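Local coordinates for protein peptidoglycan-N-acetylmuramic acid deacetylase PdaC (Bacillus subtilis subsp. subtilis str. 168, PDB 6H8N) that deacetylates N-acetylmuramic acid residues of peptidoglycan, which confers lysozyme resistance, and also deacylates short chitin oligomers through the C-terminal polysaccharide deacetylase domain that this chain represents, at residues K10-T15 with R154-H159; L14-G19 with G37-F42; G66-S71 with R106-G111. The protein carries 1 engineered substitution. All coordinates share one frame; numbering follows the deposited sequence. Where two conformers were deposited one is given.

Contact 1 of 3, residues K10-T15 with R154-H159; sequences KVIALT and RTILIH. With PO4 (phosphate ion), chain D.
With chi1 of Thr15 at 74°, OG1 sits in the crowded position between the backbone N and the carbonyl carbon, turned toward Ile156, while CG2 stands beside its own N and meets Thr155 CG2 at 3.7 Å. Thr15 OG1 donates to Ile156 O over 2.7 Å, from 34° off the carbonyl plane. Thr15 N donates to the same Ile156 O at 2.9 Å, so one residue grips this carbonyl twice. The rest of the ladder is parallel: Ala13 N reaches Arg154 O at 3.0 Å, Ile156 N reaches Ala13 O at 2.9 Å, and Ile158 N reaches Thr15 O at 3.0 Å. On the sheet face that carries Leu14 and Ile156, Leu14 CD2 lies alongside Ile156 CD1, but their very short approach is doubtful because Ile156 was deposited in two conformers. Helix 163-178 packs on Leu14 and Ile158 there; helix 186-197 touches Thr15 and Thr155 from the other face.

His159, the proton donor by similarity, follows Ile158 in the segment. Leu157 CD1 lies 3.8 Å above one face of the His159 ring, offset toward its rim, and at the ring edge His159 NE2 donates to phosphate O2 over 2.7 Å, almost straight at 177°. On the other nitrogen, ND1 is hydrogen-bonded to Asp133 OD1, a site residue by similarity. With both ring nitrogens engaged, the rotation of the imidazole is fixed, and the phosphate probably marks where the substrate's reacting group would lie.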
ATOM      1  N   LYS A  10     -16.221   2.920   9.791  1.00 14.27           N
ATOM      2  CA  LYS A  10     -14.796   2.699   9.971  1.00 12.50           C
ATOM      3  C   LYS A  10     -14.111   2.433   8.640  1.00 12.07           C
ATOM      4  O   LYS A  10     -14.645   1.749   7.771  1.00 11.95           O
ATOM      5  CB  LYS A  10     -14.548   1.493  10.881  1.00 14.30           C
ATOM      6  CG  LYS A  10     -14.895   1.756  12.337  1.00 17.56           C
ATOM      7  CD  LYS A  10     -14.377   0.664  13.255  1.00 19.90           C
ATOM      8  CE  LYS A  10     -14.908  -0.695  12.892  1.00 21.09           C
ATOM      9  NZ  LYS A  10     -16.386  -0.767  13.011  1.00 25.22           N
ATOM     10  N   VAL A  11     -12.891   2.942   8.513  1.00 10.43           N
ATOM     11  CA  VAL A  11     -12.055   2.691   7.348  1.00 10.63           C
ATOM     12  C   VAL A  11     -10.666   2.302   7.818  1.00  9.78           C
ATOM     13  O   VAL A  11     -10.210   2.705   8.890  1.00 10.69           O
ATOM     14  CB  VAL A  11     -11.979   3.920   6.414  1.00 11.99           C
ATOM     15  CG1 VAL A  11     -13.355   4.274   5.860  1.00 13.54           C
ATOM     16  CG2 VAL A  11     -11.352   5.110   7.132  1.00 13.00           C
ATOM     17  N   ILE A  12      -9.983   1.518   6.995  1.00  9.60           N
ATOM     18  CA  ILE A  12      -8.594   1.171   7.246  1.00  9.14           C
ATOM     19  C   ILE A  12      -7.938   0.916   5.900  1.00  9.32           C
ATOM     20  O   ILE A  12      -8.580   0.441   4.958  1.00 10.50           O
ATOM     21  CB  ILE A  12      -8.517  -0.041   8.204  1.00 11.00           C
ATOM     22  CG1 ILE A  12      -7.116  -0.215   8.795  1.00 13.28           C
ATOM     23  CG2 ILE A  12      -9.000  -1.319   7.525  1.00 11.27           C
ATOM     24  CD1 ILE A  12      -7.123  -1.036  10.082  1.00 13.37           C
ATOM     25  N   ALA A  13      -6.652   1.237   5.808  1.00  9.63           N
ATOM     26  CA  ALA A  13      -5.868   1.048   4.583  1.00  8.94           C
ATOM     27  C   ALA A  13      -4.834  -0.046   4.812  1.00  9.01           C
ATOM     28  O   ALA A  13      -3.806   0.179   5.458  1.00 10.28           O
ATOM     29  CB  ALA A  13      -5.201   2.350   4.166  1.00  9.99           C
ATOM     30  N   LEU A  14      -5.089  -1.223   4.261  1.00  8.96           N
ATOM     31  CA  LEU A  14      -4.077  -2.266   4.218  1.00  8.52           C
ATOM     32  C   LEU A  14      -3.169  -2.014   3.034  1.00  8.98           C
ATOM     33  O   LEU A  14      -3.640  -1.820   1.909  1.00  9.84           O
ATOM     34  CB  LEU A  14      -4.724  -3.639   4.070  1.00 11.20           C
ATOM     35  CG  LEU A  14      -5.663  -4.065   5.157  1.00 14.40           C
ATOM     36  CD1 LEU A  14      -6.207  -5.441   4.863  1.00 15.90           C
ATOM     37  CD2 LEU A  14      -4.940  -4.064   6.468  1.00 19.92           C
ATOM     38  N   THR A  15      -1.872  -2.020   3.274  1.00  9.09           N
ATOM     39  CA  THR A  15      -0.913  -1.746   2.221  1.00  8.70           C
ATOM     40  C   THR A  15       0.162  -2.814   2.210  1.00  8.98           C
ATOM     41  O   THR A  15       0.514  -3.401   3.254  1.00  9.63           O
ATOM     42  CB  THR A  15      -0.278  -0.351   2.348  1.00  9.54           C
ATOM     43  OG1 THR A  15       0.677  -0.312   3.418  1.00  9.55           O
ATOM     44  CG2 THR A  15      -1.344   0.715   2.539  1.00  9.79           C
ATOM     45  N   ARG A 154      -6.260   4.099  10.167  1.00 10.13           N
ATOM     46  CA  ARG A 154      -4.861   3.709  10.193  0.62 10.21           C
ATOM     47  C   ARG A 154      -4.453   3.041   8.886  1.00  9.40           C
ATOM     48  O   ARG A 154      -5.286   2.534   8.126  1.00 10.02           O
ATOM     49  CB  ARG A 154      -4.577   2.788  11.379  0.62  9.11           C
ATOM     50  CG  ARG A 154      -4.814   3.503  12.691  0.62 10.68           C
ATOM     51  CD  ARG A 154      -4.321   2.706  13.874  0.62 10.35           C
ATOM     52  NE  ARG A 154      -4.370   3.543  15.054  0.62 11.91           N
ATOM     53  CZ  ARG A 154      -4.935   3.228  16.208  0.62 12.62           C
ATOM     54  NH1 ARG A 154      -4.901   4.136  17.159  0.62 11.31           N
ATOM     55  NH2 ARG A 154      -5.515   2.051  16.415  0.62 14.57           N
ATOM     56  N   THR A 155      -3.151   3.052   8.647  1.00  9.35           N
ATOM     57  CA  THR A 155      -2.520   2.437   7.489  1.00  9.14           C
ATOM     58  C   THR A 155      -1.570   1.355   7.981  1.00  9.17           C
ATOM     59  O   THR A 155      -0.664   1.634   8.781  1.00 10.36           O
ATOM     60  CB  THR A 155      -1.774   3.501   6.686  1.00 10.31           C
ATOM     61  OG1 THR A 155      -2.719   4.481   6.253  1.00 10.75           O
ATOM     62  CG2 THR A 155      -1.088   2.909   5.469  1.00 10.97           C
ATOM     63  N   ILE A 156      -1.773   0.131   7.498  1.00  8.55           N
ATOM     64  CA  ILE A 156      -1.023  -1.049   7.925  0.57  8.74           C
ATOM     65  C   ILE A 156      -0.023  -1.410   6.841  1.00  9.56           C
ATOM     66  O   ILE A 156      -0.363  -1.407   5.653  1.00  9.87           O
ATOM     67  CB  ILE A 156      -1.976  -2.235   8.174  0.57  9.30           C
ATOM     68  CG1 ILE A 156      -2.949  -1.916   9.314  0.57 11.25           C
ATOM     69  CG2 ILE A 156      -1.197  -3.496   8.490  0.57 12.13           C
ATOM     70  CD1 ILE A 156      -4.172  -2.812   9.358  0.57 11.65           C
ATOM     71  N   LEU A 157       1.198  -1.769   7.245  1.00  8.60           N
ATOM     72  CA  LEU A 157       2.242  -2.260   6.338  1.00  8.63           C
ATOM     73  C   LEU A 157       2.438  -3.760   6.488  1.00  8.94           C
ATOM     74  O   LEU A 157       2.790  -4.240   7.571  1.00 10.55           O
ATOM     75  CB  LEU A 157       3.559  -1.545   6.627  1.00  9.54           C
ATOM     76  CG  LEU A 157       4.827  -2.094   5.965  1.00  9.38           C
ATOM     77  CD1 LEU A 157       4.687  -2.056   4.448  1.00  9.43           C
ATOM     78  CD2 LEU A 157       6.059  -1.336   6.442  1.00 10.41           C
ATOM     79  N   ILE A 158       2.256  -4.497   5.394  1.00  8.99           N
ATOM     80  CA  ILE A 158       2.616  -5.907   5.280  1.00  8.85           C
ATOM     81  C   ILE A 158       3.492  -6.043   4.040  1.00  8.32           C
ATOM     82  O   ILE A 158       3.324  -5.295   3.067  1.00  9.06           O
ATOM     83  CB  ILE A 158       1.331  -6.762   5.147  1.00  9.49           C
ATOM     84  CG1 ILE A 158       0.492  -6.636   6.426  1.00 11.36           C
ATOM     85  CG2 ILE A 158       1.648  -8.219   4.811  1.00 10.89           C
ATOM     86  CD1 ILE A 158      -0.887  -7.220   6.346  1.00 21.74           C
ATOM     87  N   HIS A 159       4.444  -6.969   4.056  1.00  9.04           N
ATOM     88  CA  HIS A 159       5.300  -7.194   2.890  1.00  8.65           C
ATOM     89  C   HIS A 159       4.816  -8.443   2.166  1.00  9.52           C
ATOM     90  O   HIS A 159       4.907  -9.545   2.709  1.00 11.09           O
ATOM     91  CB  HIS A 159       6.760  -7.292   3.337  1.00  9.37           C
ATOM     92  CG  HIS A 159       7.222  -6.058   4.054  1.00  9.17           C
ATOM     93  ND1 HIS A 159       7.042  -5.864   5.409  1.00 10.06           N
ATOM     94  CD2 HIS A 159       7.782  -4.910   3.593  1.00 10.39           C
ATOM     95  CE1 HIS A 159       7.497  -4.670   5.753  1.00 10.03           C
ATOM     96  NE2 HIS A 159       7.949  -4.071   4.667  1.00 10.53           N
TER
HETATM   97  P   PO4 D 502      10.208  -1.758   3.520  1.00  9.56           P
HETATM   98  O1  PO4 D 502      11.412  -2.316   4.325  1.00 10.79           O
HETATM   99  O2  PO4 D 502       9.045  -1.616   4.487  1.00 10.13           O
HETATM  100  O3  PO4 D 502       9.836  -2.807   2.526  1.00  9.92           O
HETATM  101  O4  PO4 D 502      10.617  -0.484   2.852  1.00 10.33           O

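Contact 2 of 3, residues L14-G19 with G37-F42; sequences LTFSDG and GHATFF. Engineered in segment 14-19: Ser17 (natural residue Asp). With ZN (zinc ion), chain C.
Strands 11-17 and 40-43 are the two parallel strands of a beta-alpha-beta unit of the NodB homology domain, paired from Thr15 with Thr40 to Ser17 with Phe42. Four backbone bonds step along the seam: Thr40 N to Leu14 O at 3.2 Å, Phe16 N to Thr40 O at 2.9 Å, Phe42 N to Phe16 O at 2.7 Å and Asp18 N to Phe42 O at 3.1 Å. Phe16 and Phe41 point side by side toward the connecting helix 22-35, whose Ile28, Leu29 and Leu32 meet them. Their rings are near parallel, planes at 21°, but slid apart with centroids 5.1 Å from each other, so they barely overlap, with Phe16 CD2 over one face of the Phe41 ring. Ala39 CB meets the Phe16 ring at its edge, 3.6 Å from CE2. A water links Leu14 O to Thr40 OG1, which also bonds Val186 N.

Ser17 is an engineered replacement of the natural aspartate, the proton acceptor by similarity; its OG bonds Arg106 NH1. Past it the chain turns at Asp18, phi 105°, and OD1 binds zinc at 2.0 Å, with His68 and His72 as the other protein ligands. The natural sequence here would be the family's Thr-Phe-Asp-Asp motif, whose second aspartate is Asp18. Because Phe42 O holds the backbone N of Asp18, the strand pairing reaches up to the metal ligand, and the seam would set where its carboxylate starts.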
ATOM      1  N   LEU A  14      -5.089  -1.223   4.261  1.00  8.96           N
ATOM      2  CA  LEU A  14      -4.077  -2.266   4.218  1.00  8.52           C
ATOM      3  C   LEU A  14      -3.169  -2.014   3.034  1.00  8.98           C
ATOM      4  O   LEU A  14      -3.640  -1.820   1.909  1.00  9.84           O
ATOM      5  CB  LEU A  14      -4.724  -3.639   4.070  1.00 11.20           C
ATOM      6  CG  LEU A  14      -5.663  -4.065   5.157  1.00 14.40           C
ATOM      7  CD1 LEU A  14      -6.207  -5.441   4.863  1.00 15.90           C
ATOM      8  CD2 LEU A  14      -4.940  -4.064   6.468  1.00 19.92           C
ATOM      9  N   THR A  15      -1.872  -2.020   3.274  1.00  9.09           N
ATOM     10  CA  THR A  15      -0.913  -1.746   2.221  1.00  8.70           C
ATOM     11  C   THR A  15       0.162  -2.814   2.210  1.00  8.98           C
ATOM     12  O   THR A  15       0.514  -3.401   3.254  1.00  9.63           O
ATOM     13  CB  THR A  15      -0.278  -0.351   2.348  1.00  9.54           C
ATOM     14  OG1 THR A  15       0.677  -0.312   3.418  1.00  9.55           O
ATOM     15  CG2 THR A  15      -1.344   0.715   2.539  1.00  9.79           C
ATOM     16  N   PHE A  16       0.660  -3.092   1.007  1.00  8.77           N
ATOM     17  CA  PHE A  16       1.559  -4.208   0.764  1.00  8.82           C
ATOM     18  C   PHE A  16       2.760  -3.739  -0.030  1.00 11.19           C
ATOM     19  O   PHE A  16       2.596  -3.268  -1.159  1.00 15.72           O
ATOM     20  CB  PHE A  16       0.849  -5.316  -0.007  1.00 10.21           C
ATOM     21  CG  PHE A  16      -0.302  -5.890   0.743  1.00  9.78           C
ATOM     22  CD1 PHE A  16      -0.073  -6.843   1.706  1.00 10.18           C
ATOM     23  CD2 PHE A  16      -1.595  -5.481   0.506  1.00 10.49           C
ATOM     24  CE1 PHE A  16      -1.093  -7.371   2.428  1.00 11.34           C
ATOM     25  CE2 PHE A  16      -2.644  -5.994   1.232  1.00  9.93           C
ATOM     26  CZ  PHE A  16      -2.395  -6.950   2.205  1.00 11.24           C
ATOM     27  N   SER A  17       3.953  -3.929   0.510  1.00  8.29           N
ATOM     28  CA  SER A  17       5.187  -3.537  -0.154  1.00  8.84           C
ATOM     29  C   SER A  17       5.983  -4.753  -0.586  1.00  8.51           C
ATOM     30  O   SER A  17       6.023  -5.760   0.116  1.00 10.05           O
ATOM     31  CB  SER A  17       6.069  -2.757   0.815  1.00  9.20           C
ATOM     32  OG  SER A  17       5.508  -1.490   1.093  1.00  9.28           O
ATOM     33  N   ASP A  18       6.659  -4.623  -1.727  1.00  8.93           N
ATOM     34  CA  ASP A  18       7.782  -5.456  -2.183  1.00  9.15           C
ATOM     35  C   ASP A  18       7.422  -6.441  -3.277  1.00  9.83           C
ATOM     36  O   ASP A  18       8.323  -7.056  -3.849  1.00 11.43           O
ATOM     37  CB  ASP A  18       8.513  -6.214  -1.068  1.00  9.76           C
ATOM     38  CG  ASP A  18       9.191  -5.313  -0.096  1.00 10.27           C
ATOM     39  OD1 ASP A  18       9.345  -4.126  -0.388  1.00  9.97           O
ATOM     40  OD2 ASP A  18       9.522  -5.810   1.014  1.00 11.81           O
ATOM     41  N   GLY A  19       6.150  -6.575  -3.600  1.00  9.61           N
ATOM     42  CA  GLY A  19       5.726  -7.436  -4.694  1.00  9.63           C
ATOM     43  C   GLY A  19       5.819  -6.695  -6.023  1.00  8.84           C
ATOM     44  O   GLY A  19       6.362  -5.591  -6.105  1.00  9.84           O
ATOM     45  N   GLY A  37     -12.969  -6.288  -0.278  1.00 11.37           N
ATOM     46  CA  GLY A  37     -12.134  -5.185   0.134  1.00 10.98           C
ATOM     47  C   GLY A  37     -11.098  -4.853  -0.933  1.00 11.15           C
ATOM     48  O   GLY A  37     -10.902  -5.598  -1.895  1.00 11.87           O
ATOM     49  N   HIS A  38     -10.435  -3.710  -0.743  1.00  9.91           N
ATOM     50  CA  HIS A  38      -9.351  -3.293  -1.623  1.00 10.25           C
ATOM     51  C   HIS A  38      -8.138  -2.953  -0.785  1.00 10.11           C
ATOM     52  O   HIS A  38      -8.227  -2.806   0.440  1.00 11.57           O
ATOM     53  CB  HIS A  38      -9.750  -2.099  -2.499  1.00 11.24           C
ATOM     54  CG  HIS A  38     -10.805  -2.439  -3.497  1.00 12.48           C
ATOM     55  ND1 HIS A  38     -12.014  -1.783  -3.552  1.00 17.83           N
ATOM     56  CD2 HIS A  38     -10.852  -3.396  -4.450  1.00 12.22           C
ATOM     57  CE1 HIS A  38     -12.749  -2.306  -4.520  1.00 18.46           C
ATOM     58  NE2 HIS A  38     -12.075  -3.302  -5.067  1.00 16.38           N
ATOM     59  N   ALA A  39      -6.989  -2.837  -1.451  1.00  9.21           N
ATOM     60  CA  ALA A  39      -5.741  -2.493  -0.791  1.00  8.51           C
ATOM     61  C   ALA A  39      -4.870  -1.704  -1.758  1.00  8.23           C
ATOM     62  O   ALA A  39      -5.256  -1.413  -2.898  1.00  8.69           O
ATOM     63  CB  ALA A  39      -5.025  -3.745  -0.292  1.00  9.97           C
ATOM     64  N   THR A  40      -3.686  -1.340  -1.277  1.00  7.69           N
ATOM     65  CA  THR A  40      -2.731  -0.574  -2.056  1.00  7.94           C
ATOM     66  C   THR A  40      -1.421  -1.342  -2.068  1.00  7.77           C
ATOM     67  O   THR A  40      -0.930  -1.734  -1.003  1.00  8.65           O
ATOM     68  CB  THR A  40      -2.498   0.812  -1.435  1.00  7.74           C
ATOM     69  OG1 THR A  40      -3.767   1.440  -1.221  1.00  8.74           O
ATOM     70  CG2 THR A  40      -1.680   1.686  -2.368  1.00  9.75           C
ATOM     71  N   PHE A  41      -0.877  -1.588  -3.257  1.00  7.57           N
ATOM     72  CA  PHE A  41       0.327  -2.388  -3.453  1.00  6.62           C
ATOM     73  C   PHE A  41       1.440  -1.461  -3.905  1.00  7.89           C
ATOM     74  O   PHE A  41       1.331  -0.834  -4.968  1.00  7.92           O
ATOM     75  CB  PHE A  41       0.068  -3.479  -4.492  1.00  7.55           C
ATOM     76  CG  PHE A  41      -0.911  -4.512  -4.032  1.00  8.30           C
ATOM     77  CD1 PHE A  41      -2.272  -4.301  -4.133  1.00 10.24           C
ATOM     78  CD2 PHE A  41      -0.462  -5.695  -3.441  1.00  7.84           C
ATOM     79  CE1 PHE A  41      -3.179  -5.261  -3.655  1.00 10.17           C
ATOM     80  CE2 PHE A  41      -1.357  -6.639  -2.959  1.00  9.87           C
ATOM     81  CZ  PHE A  41      -2.715  -6.428  -3.083  1.00 10.46           C
ATOM     82  N   PHE A  42       2.500  -1.377  -3.105  1.00  8.13           N
ATOM     83  CA  PHE A  42       3.679  -0.585  -3.425  1.00  7.60           C
ATOM     84  C   PHE A  42       4.692  -1.542  -4.024  1.00  7.99           C
ATOM     85  O   PHE A  42       5.288  -2.371  -3.323  1.00  8.58           O
ATOM     86  CB  PHE A  42       4.169   0.132  -2.174  1.00  8.41           C
ATOM     87  CG  PHE A  42       3.250   1.238  -1.755  1.00  7.90           C
ATOM     88  CD1 PHE A  42       3.390   2.494  -2.300  1.00  9.23           C
ATOM     89  CD2 PHE A  42       2.197   1.005  -0.864  1.00  8.19           C
ATOM     90  CE1 PHE A  42       2.519   3.523  -1.957  1.00  9.60           C
ATOM     91  CE2 PHE A  42       1.328   2.034  -0.514  1.00  8.74           C
ATOM     92  CZ  PHE A  42       1.510   3.294  -1.053  1.00  9.66           C
TER
HETATM   93 ZN    ZN C 501      10.095  -2.655   0.653  1.00 10.15          ZN
HETATM   94  O   HOH W   1      -4.879   0.556   1.146  1.00  9.29           O
HETATM   95  O   HOH W   2      -7.404  -1.691   2.784  1.00  9.70           O

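Contact 3 of 3, residues G66-S71 with R106-G111; sequences GNHSWS and RPPYGG. With ZN (zinc ion), chain C; PO4 (phosphate ion), chain D.
The His68 imidazole has Pro108 CG over one face; at its edge lie Arg106 O, bonded to ND1, zinc, bound by NE2, and phosphate O3, not bonded to the ring. Its ND1 donates to Arg106 O over 2.7 Å, with the oxygen 16° out of the ring plane. At the far end His68 NE2 binds zinc at 2.0 Å, and phosphate O3 takes another zinc position at 1.9 Å; Asp18 and His72 complete the metal site. A chi1 of -164° carries the ring away from the backbone N of His68 and across to the loop 106-111, where the stem of Arg106 packs beside ND1 through CB and CG.

Arg106 N bonds Asn67 O at 2.8 Å, close to straight at 170°, so the Arg106 backbone donates through N and accepts from the His68 side chain through O. Asn67 OD1 accepts Ser69 N at 2.9 Å in an Asx turn that shapes the chain just after the metal ligand, while Asn67 ND2 is held by Gln91 and Ile87. Ser69 OG donates to His68 O over 2.6 Å and lies 3.5 Å from Pro108 CG; the hydroxyl also bonds His72 N.

Beyond the prolines, the backbone N of Tyr109 donates to phosphate O4 at 2.7 Å. The guanidinium of Arg106 leads the other way, to Ala125 O through NE and to Thr15 and Ser17 through NH1. These sequences match the His-Ser/Thr-x-x-His and Arg-x-x-Tyr motifs of the family. The histidine thus has a second-shell carbonyl that fixes its ring rotation and would favour NE2 as the zinc ligand, while a backbone N-H of the facing loop lines the anion's place, consistent with a substrate-binding groove wall.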
ATOM      1  N   GLY A  66       1.168   1.781  -6.017  1.00  7.58           N
ATOM      2  CA  GLY A  66       2.142   2.810  -5.743  1.00  8.26           C
ATOM      3  C   GLY A  66       3.540   2.349  -6.121  1.00  8.58           C
ATOM      4  O   GLY A  66       3.782   1.176  -6.375  1.00  8.48           O
ATOM      5  N   ASN A  67       4.456   3.304  -6.161  1.00  8.81           N
ATOM      6  CA  ASN A  67       5.826   3.083  -6.603  1.00  9.02           C
ATOM      7  C   ASN A  67       6.737   2.833  -5.401  1.00  8.85           C
ATOM      8  O   ASN A  67       6.769   3.647  -4.478  1.00  9.16           O
ATOM      9  CB  ASN A  67       6.241   4.357  -7.353  1.00  9.24           C
ATOM     10  CG  ASN A  67       7.612   4.291  -7.991  1.00  9.95           C
ATOM     11  OD1 ASN A  67       8.599   3.836  -7.403  1.00  9.94           O
ATOM     12  ND2 ASN A  67       7.700   4.831  -9.198  1.00  9.86           N
ATOM     13  N   HIS A  68       7.479   1.722  -5.417  1.00  7.98           N
ATOM     14  CA  HIS A  68       8.357   1.356  -4.301  1.00  8.45           C
ATOM     15  C   HIS A  68       9.816   1.256  -4.727  1.00  8.83           C
ATOM     16  O   HIS A  68      10.604   0.573  -4.074  1.00  9.99           O
ATOM     17  CB  HIS A  68       7.870   0.056  -3.672  1.00  8.67           C
ATOM     18  CG  HIS A  68       8.423  -0.246  -2.310  1.00  9.13           C
ATOM     19  ND1 HIS A  68       8.522   0.675  -1.291  1.00 10.17           N
ATOM     20  CD2 HIS A  68       8.846  -1.423  -1.795  1.00  8.95           C
ATOM     21  CE1 HIS A  68       9.015   0.079  -0.209  1.00 10.04           C
ATOM     22  NE2 HIS A  68       9.199  -1.198  -0.482  1.00  9.72           N
ATOM     23  N   SER A  69      10.185   1.966  -5.805  1.00  9.33           N
ATOM     24  CA  SER A  69      11.524   1.950  -6.406  1.00 10.10           C
ATOM     25  C   SER A  69      11.716   0.753  -7.318  1.00  9.90           C
ATOM     26  O   SER A  69      10.849  -0.121  -7.418  1.00  9.98           O
ATOM     27  CB  SER A  69      12.655   2.006  -5.367  1.00 10.54           C
ATOM     28  OG  SER A  69      13.039   0.725  -4.895  1.00 10.56           O
ATOM     29  N   TRP A  70      12.841   0.739  -8.044  1.00 10.56           N
ATOM     30  CA  TRP A  70      13.126  -0.341  -8.981  1.00 10.62           C
ATOM     31  C   TRP A  70      13.684  -1.573  -8.273  1.00 10.36           C
ATOM     32  O   TRP A  70      13.198  -2.688  -8.472  1.00 11.22           O
ATOM     33  CB  TRP A  70      14.098   0.138 -10.073  1.00 11.74           C
ATOM     34  CG  TRP A  70      14.331  -0.946 -11.080  1.00 12.71           C
ATOM     35  CD1 TRP A  70      15.332  -1.886 -11.076  1.00 13.25           C
ATOM     36  CD2 TRP A  70      13.534  -1.226 -12.234  1.00 11.08           C
ATOM     37  NE1 TRP A  70      15.196  -2.731 -12.152  1.00 14.84           N
ATOM     38  CE2 TRP A  70      14.099  -2.353 -12.877  1.00 12.59           C
ATOM     39  CE3 TRP A  70      12.402  -0.635 -12.787  1.00 11.61           C
ATOM     40  CZ2 TRP A  70      13.565  -2.894 -14.038  1.00 15.33           C
ATOM     41  CZ3 TRP A  70      11.874  -1.171 -13.933  1.00 14.11           C
ATOM     42  CH2 TRP A  70      12.455  -2.293 -14.553  1.00 14.76           C
ATOM     43  N   SER A  71      14.725  -1.383  -7.448  1.00 11.61           N
ATOM     44  CA  SER A  71      15.470  -2.498  -6.863  1.00 12.40           C
ATOM     45  C   SER A  71      15.683  -2.345  -5.357  1.00 13.39           C
ATOM     46  O   SER A  71      16.524  -3.050  -4.784  1.00 13.67           O
ATOM     47  CB  SER A  71      16.816  -2.673  -7.580  1.00 14.07           C
ATOM     48  OG  SER A  71      17.559  -1.482  -7.493  1.00 15.71           O
ATOM     49  N   ARG A 106       6.424   5.198  -2.118  1.00  9.92           N
ATOM     50  CA  ARG A 106       6.805   4.734  -0.788  1.00  9.69           C
ATOM     51  C   ARG A 106       8.298   4.440  -0.826  1.00  9.58           C
ATOM     52  O   ARG A 106       8.715   3.388  -1.334  1.00  9.90           O
ATOM     53  CB  ARG A 106       5.997   3.514  -0.395  1.00  9.50           C
ATOM     54  CG  ARG A 106       6.362   2.954   0.961  1.00 10.16           C
ATOM     55  CD  ARG A 106       5.399   1.873   1.379  1.00 10.81           C
ATOM     56  NE  ARG A 106       4.157   2.398   1.923  1.00 10.14           N
ATOM     57  CZ  ARG A 106       3.169   1.637   2.373  1.00  9.66           C
ATOM     58  NH1 ARG A 106       3.254   0.310   2.297  1.00  9.73           N
ATOM     59  NH2 ARG A 106       2.099   2.198   2.912  1.00  9.09           N
ATOM     60  N   PRO A 107       9.138   5.347  -0.334  1.00 10.26           N
ATOM     61  CA  PRO A 107      10.587   5.125  -0.399  1.00 10.46           C
ATOM     62  C   PRO A 107      10.973   3.916   0.430  1.00 10.58           C
ATOM     63  O   PRO A 107      10.493   3.776   1.561  1.00 11.27           O
ATOM     64  CB  PRO A 107      11.156   6.408   0.214  1.00 12.44           C
ATOM     65  CG  PRO A 107      10.115   7.455  -0.099  1.00 16.83           C
ATOM     66  CD  PRO A 107       8.806   6.709   0.111  1.00 13.41           C
ATOM     67  N   PRO A 108      11.836   3.040  -0.087  1.00 10.01           N
ATOM     68  CA  PRO A 108      12.309   1.890   0.700  1.00 11.25           C
ATOM     69  C   PRO A 108      12.801   2.303   2.078  1.00 10.86           C
ATOM     70  O   PRO A 108      13.515   3.303   2.236  1.00 11.36           O
ATOM     71  CB  PRO A 108      13.442   1.335  -0.158  1.00 11.17           C
ATOM     72  CG  PRO A 108      12.970   1.626  -1.562  1.00 12.12           C
ATOM     73  CD  PRO A 108      12.369   2.994  -1.460  1.00 11.10           C
ATOM     74  N   TYR A 109      12.431   1.503   3.084  1.00 10.07           N
ATOM     75  CA  TYR A 109      12.824   1.695   4.484  1.00 11.29           C
ATOM     76  C   TYR A 109      12.312   2.995   5.085  1.00 12.99           C
ATOM     77  O   TYR A 109      12.719   3.353   6.196  1.00 14.07           O
ATOM     78  CB  TYR A 109      14.344   1.566   4.709  1.00 11.24           C
ATOM     79  CG  TYR A 109      14.968   0.432   3.934  1.00 11.81           C
ATOM     80  CD1 TYR A 109      14.771  -0.888   4.305  1.00 10.34           C
ATOM     81  CD2 TYR A 109      15.737   0.678   2.801  1.00 12.89           C
ATOM     82  CE1 TYR A 109      15.317  -1.923   3.597  1.00 11.58           C
ATOM     83  CE2 TYR A 109      16.295  -0.339   2.089  1.00 12.13           C
ATOM     84  CZ  TYR A 109      16.090  -1.651   2.480  1.00 14.03           C
ATOM     85  OH  TYR A 109      16.629  -2.690   1.764  1.00 14.60           O
ATOM     86  N   GLY A 110      11.414   3.711   4.397  1.00 11.77           N
ATOM     87  CA  GLY A 110      10.953   5.018   4.812  1.00 13.74           C
ATOM     88  C   GLY A 110      11.937   6.141   4.571  1.00 13.42           C
ATOM     89  O   GLY A 110      11.660   7.275   4.965  1.00 15.10           O
ATOM     90  N   GLY A 111      13.061   5.866   3.921  1.00 13.34           N
ATOM     91  CA  GLY A 111      14.144   6.830   3.826  1.00 14.17           C
ATOM     92  C   GLY A 111      13.936   7.873   2.758  1.00 14.38           C
ATOM     93  O   GLY A 111      13.885   7.553   1.570  1.00 15.06           O
TER
HETATM   94 ZN    ZN C 501      10.095  -2.655   0.653  1.00 10.15          ZN
HETATM   95  P   PO4 D 502      10.208  -1.758   3.520  1.00  9.56           P
HETATM   96  O1  PO4 D 502      11.412  -2.316   4.325  1.00 10.79           O
HETATM   97  O2  PO4 D 502       9.045  -1.616   4.487  1.00 10.13           O
HETATM   98  O3  PO4 D 502       9.836  -2.807   2.526  1.00  9.92           O
HETATM   99  O4  PO4 D 502      10.617  -0.484   2.852  1.00 10.33           O

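How the contacts relate
Contacts 1 and 2 share Leu14 and Thr15 of strand 11-17, which lies between strands 155-159 and 40-43; their centres are about 8 Å apart, and Ser17 N lies 3.0 Å from Ile158 O. Strand 64-67 extends the sheet toward contact 3, through Gly66 N at 2.8 Å from Phe41 O. Contact 3 is centred about 13 Å from contact 2 and 17 Å from contact 1, yet Arg106 NH1 reaches Thr15 OG1 at 2.9 Å, tying all three. At the strand ends, contacts 2 and 3 supply zinc ligands, and His159 of contact 1 and Tyr109 N of contact 3 hold the zinc-bound phosphate from different segments.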